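Local coordinates for Cobalt/magnesium transport protein CorA (Methanocaldococcus jannaschii, PDB 4EGW) that mediates magnesium influx as a homopentameric channel that alternates between open and closed states in response to cytoplasmic magnesium levels, at residues L114-T125 with I154-I165. Residues are numbered along the deposited sequence; the frame is centred on the assembly and turned at random.
Sequences LGIYIKNNLLLT and IGFLLYHILNEI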
# COMPACT_ATOMS: atom_id res chain seq x y z
N LEU A 114 5.91 -14.57 12.60
CA LEU A 114 4.73 -14.92 13.36
C LEU A 114 4.26 -16.28 12.93
O LEU A 114 4.37 -16.64 11.76
CB LEU A 114 3.62 -13.89 13.18
CG LEU A 114 3.19 -13.40 11.80
CD1 LEU A 114 3.69 -14.28 10.69
CD2 LEU A 114 1.67 -13.29 11.75
N GLY A 115 3.81 -17.08 13.89
CA GLY A 115 3.11 -18.30 13.59
C GLY A 115 1.63 -18.03 13.38
O GLY A 115 1.01 -17.24 14.10
N ILE A 116 1.05 -18.75 12.44
CA ILE A 116 -0.38 -18.71 12.23
C ILE A 116 -0.88 -20.13 12.24
O ILE A 116 -0.59 -20.90 11.32
CB ILE A 116 -0.67 -18.12 10.86
CG1 ILE A 116 -0.21 -16.66 10.82
CG2 ILE A 116 -2.14 -18.28 10.51
CD1 ILE A 116 -0.35 -16.03 9.46
N TYR A 117 -1.66 -20.49 13.25
CA TYR A 117 -2.16 -21.85 13.33
C TYR A 117 -3.62 -21.88 12.90
O TYR A 117 -4.40 -20.99 13.26
CB TYR A 117 -2.04 -22.40 14.75
CG TYR A 117 -0.63 -22.41 15.32
CD1 TYR A 117 0.09 -21.23 15.46
CD2 TYR A 117 -0.04 -23.59 15.75
CE1 TYR A 117 1.36 -21.23 16.00
CE2 TYR A 117 1.23 -23.60 16.29
CZ TYR A 117 1.93 -22.41 16.42
OH TYR A 117 3.21 -22.40 16.95
N ILE A 118 -4.00 -22.88 12.14
CA ILE A 118 -5.40 -23.02 11.78
C ILE A 118 -5.98 -24.34 12.25
O ILE A 118 -5.65 -25.39 11.72
CB ILE A 118 -5.59 -22.94 10.27
CG1 ILE A 118 -5.14 -21.56 9.80
CG2 ILE A 118 -7.03 -23.22 9.91
CD1 ILE A 118 -5.41 -21.31 8.35
N LYS A 119 -6.88 -24.26 13.21
CA LYS A 119 -7.50 -25.46 13.76
C LYS A 119 -9.01 -25.38 13.54
O LYS A 119 -9.69 -24.53 14.13
CB LYS A 119 -7.17 -25.59 15.25
CG LYS A 119 -7.30 -27.01 15.77
CD LYS A 119 -6.83 -27.12 17.21
CE LYS A 119 -7.48 -28.30 17.87
NZ LYS A 119 -7.29 -28.23 19.34
N ASN A 120 -9.51 -26.25 12.68
CA ASN A 120 -10.92 -26.21 12.32
C ASN A 120 -11.27 -24.80 11.89
O ASN A 120 -10.74 -24.29 10.91
CB ASN A 120 -11.78 -26.62 13.49
CG ASN A 120 -11.17 -27.75 14.27
OD1 ASN A 120 -10.82 -27.59 15.44
ND2 ASN A 120 -11.01 -28.90 13.62
N ASN A 121 -12.17 -24.18 12.64
CA ASN A 121 -12.59 -22.83 12.33
C ASN A 121 -11.76 -21.75 13.03
O ASN A 121 -12.06 -20.56 12.88
CB ASN A 121 -14.08 -22.65 12.61
CG ASN A 121 -14.43 -22.80 14.09
OD1 ASN A 121 -13.67 -23.40 14.86
ND2 ASN A 121 -15.59 -22.27 14.49
N LEU A 122 -10.72 -22.15 13.76
CA LEU A 122 -9.89 -21.18 14.48
C LEU A 122 -8.59 -20.77 13.79
O LEU A 122 -7.67 -21.58 13.67
CB LEU A 122 -9.56 -21.69 15.88
CG LEU A 122 -8.38 -20.95 16.51
CD1 LEU A 122 -8.68 -19.47 16.65
CD2 LEU A 122 -8.03 -21.54 17.87
N LEU A 123 -8.51 -19.51 13.39
CA LEU A 123 -7.27 -18.92 12.89
C LEU A 123 -6.61 -18.21 14.06
O LEU A 123 -7.10 -17.17 14.52
CB LEU A 123 -7.57 -17.91 11.78
CG LEU A 123 -6.49 -17.28 10.90
CD1 LEU A 123 -5.42 -16.52 11.69
CD2 LEU A 123 -5.84 -18.29 9.98
N LEU A 124 -5.49 -18.75 14.54
CA LEU A 124 -4.72 -18.11 15.59
C LEU A 124 -3.46 -17.52 14.99
O LEU A 124 -2.70 -18.22 14.32
CB LEU A 124 -4.34 -19.12 16.68
CG LEU A 124 -3.21 -18.70 17.64
CD1 LEU A 124 -3.57 -17.46 18.44
CD2 LEU A 124 -2.78 -19.82 18.59
N THR A 125 -3.25 -16.23 15.22
CA THR A 125 -2.03 -15.55 14.82
C THR A 125 -1.22 -15.29 16.06
O THR A 125 -1.65 -14.55 16.94
CB THR A 125 -2.29 -14.17 14.22
OG1 THR A 125 -3.03 -13.38 15.16
CG2 THR A 125 -3.08 -14.29 12.92
N ILE A 154 -11.66 -17.45 6.45
CA ILE A 154 -10.57 -18.38 6.80
C ILE A 154 -10.10 -19.40 5.77
O ILE A 154 -9.48 -20.39 6.14
CB ILE A 154 -10.84 -19.15 8.12
CG1 ILE A 154 -9.53 -19.70 8.70
CG2 ILE A 154 -11.84 -20.27 7.89
CD1 ILE A 154 -9.67 -21.06 9.34
N GLY A 155 -10.38 -19.19 4.49
CA GLY A 155 -9.31 -19.38 3.54
C GLY A 155 -8.97 -17.94 3.25
O GLY A 155 -7.88 -17.58 2.79
N PHE A 156 -9.95 -17.11 3.56
CA PHE A 156 -9.92 -15.70 3.24
C PHE A 156 -9.18 -14.93 4.30
O PHE A 156 -8.35 -14.07 4.00
CB PHE A 156 -11.34 -15.18 3.10
CG PHE A 156 -11.43 -13.88 2.36
CD1 PHE A 156 -10.64 -13.67 1.23
CD2 PHE A 156 -12.29 -12.88 2.78
CE1 PHE A 156 -10.71 -12.47 0.54
CE2 PHE A 156 -12.37 -11.68 2.09
CZ PHE A 156 -11.57 -11.48 0.96
N LEU A 157 -9.49 -15.27 5.55
CA LEU A 157 -8.98 -14.55 6.70
C LEU A 157 -7.47 -14.62 6.67
O LEU A 157 -6.77 -13.64 6.92
CB LEU A 157 -9.51 -15.19 7.99
CG LEU A 157 -9.08 -14.57 9.33
CD1 LEU A 157 -9.46 -13.11 9.38
CD2 LEU A 157 -9.71 -15.31 10.49
N LEU A 158 -6.98 -15.80 6.32
CA LEU A 158 -5.55 -16.02 6.23
C LEU A 158 -4.88 -15.06 5.26
O LEU A 158 -3.97 -14.31 5.62
CB LEU A 158 -5.31 -17.43 5.74
CG LEU A 158 -3.85 -17.65 5.42
CD1 LEU A 158 -2.98 -17.25 6.63
CD2 LEU A 158 -3.69 -19.11 5.02
N TYR A 159 -5.35 -15.09 4.03
CA TYR A 159 -4.84 -14.24 2.98
C TYR A 159 -4.78 -12.77 3.40
O TYR A 159 -3.81 -12.07 3.12
CB TYR A 159 -5.71 -14.37 1.75
CG TYR A 159 -5.66 -13.16 0.87
CD1 TYR A 159 -6.54 -12.10 1.07
CD2 TYR A 159 -4.73 -13.06 -0.16
CE1 TYR A 159 -6.49 -10.98 0.27
CE2 TYR A 159 -4.68 -11.94 -0.97
CZ TYR A 159 -5.57 -10.90 -0.75
OH TYR A 159 -5.53 -9.78 -1.55
N HIS A 160 -5.82 -12.30 4.07
CA HIS A 160 -5.87 -10.89 4.43
C HIS A 160 -4.73 -10.48 5.33
O HIS A 160 -4.03 -9.51 5.06
CB HIS A 160 -7.20 -10.53 5.05
CG HIS A 160 -8.22 -10.14 4.03
ND1 HIS A 160 -7.87 -9.68 2.78
CD2 HIS A 160 -9.57 -10.18 4.06
CE1 HIS A 160 -8.97 -9.43 2.09
NE2 HIS A 160 -10.01 -9.72 2.84
N ILE A 161 -4.55 -11.23 6.40
CA ILE A 161 -3.41 -11.00 7.24
C ILE A 161 -2.18 -11.03 6.34
O ILE A 161 -1.40 -10.08 6.31
CB ILE A 161 -3.31 -12.08 8.31
CG1 ILE A 161 -4.72 -12.43 8.81
CG2 ILE A 161 -2.44 -11.60 9.45
CD1 ILE A 161 -4.77 -13.61 9.75
N LEU A 162 -2.03 -12.11 5.58
CA LEU A 162 -0.87 -12.23 4.69
C LEU A 162 -0.79 -11.00 3.80
O LEU A 162 0.29 -10.43 3.58
CB LEU A 162 -0.98 -13.49 3.84
CG LEU A 162 -0.34 -14.75 4.46
CD1 LEU A 162 -0.58 -14.83 5.96
CD2 LEU A 162 -0.79 -16.02 3.76
N ASN A 163 -1.95 -10.58 3.31
CA ASN A 163 -2.01 -9.40 2.48
C ASN A 163 -1.56 -8.17 3.24
O ASN A 163 -0.67 -7.45 2.80
CB ASN A 163 -3.41 -9.17 1.96
CG ASN A 163 -3.41 -8.37 0.69
OD1 ASN A 163 -2.50 -8.49 -0.14
ND2 ASN A 163 -4.42 -7.53 0.52
N GLU A 164 -2.20 -7.91 4.38
CA GLU A 164 -1.83 -6.74 5.16
C GLU A 164 -0.36 -6.76 5.46
O GLU A 164 0.30 -5.73 5.39
CB GLU A 164 -2.63 -6.64 6.46
CG GLU A 164 -3.91 -5.85 6.32
CD GLU A 164 -3.71 -4.54 5.58
OE1 GLU A 164 -2.70 -3.84 5.84
OE2 GLU A 164 -4.57 -4.21 4.73
N ILE A 165 0.18 -7.93 5.76
CA ILE A 165 1.61 -8.01 6.00
C ILE A 165 2.28 -7.53 4.73
O ILE A 165 2.99 -6.53 4.74
CB ILE A 165 2.07 -9.43 6.28
CG1 ILE A 165 1.45 -9.94 7.58
CG2 ILE A 165 3.58 -9.50 6.34
CD1 ILE A 165 1.88 -11.34 7.93
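An apolar helix-on-sheet contact joins the beta hairpin 114-125 to the first turns of helix 156-186, and Leu-123 lies at its heart. CB of Leu-123 meets CD2 of Leu-157 at 3.6 Å, and CD1 of Leu-123 meets CD1 of Ile-161 at the same distance, the Leu-123 and Ile-161 side chains passing in opposite directions. With CG anti to the backbone N (chi1 -170°), the Leu-123 side chain lies over Leu-157, its CG as well as its CB near CD2 of that residue. CD1 of Ile-161 also takes CG2 of Thr-125 tip to tip at 3.7 Å, while the Thr-125 hydroxyl turns elsewhere, to Asp-54 and Trp-52. Strand 122-125 runs 19° from the N-to-C direction of segment 156-165, the axes 9.8 Å apart at closest approach, and strand 114-119 runs almost antiparallel to it. The type II' turn Lys-119 to Leu-122 links the two strands, which belong to the mixed sheet of the cytoplasmic alpha/beta domain; helix 156-186, one of the long helices of this CorA soluble domain, thus starts against that sheet. On strand 114-119, alternate residues face the helix. CD1 of Ile-116 rests on CD1 of Leu-162 at 3.7 Å and more loosely on Leu-158, whereas Leu-114 reaches Ile-165. Near the turn, Ile-154 precedes the helix, and its CD1 meets CG2 of Ile-118 at 3.5 Å, though high B-factors make that detail less certain.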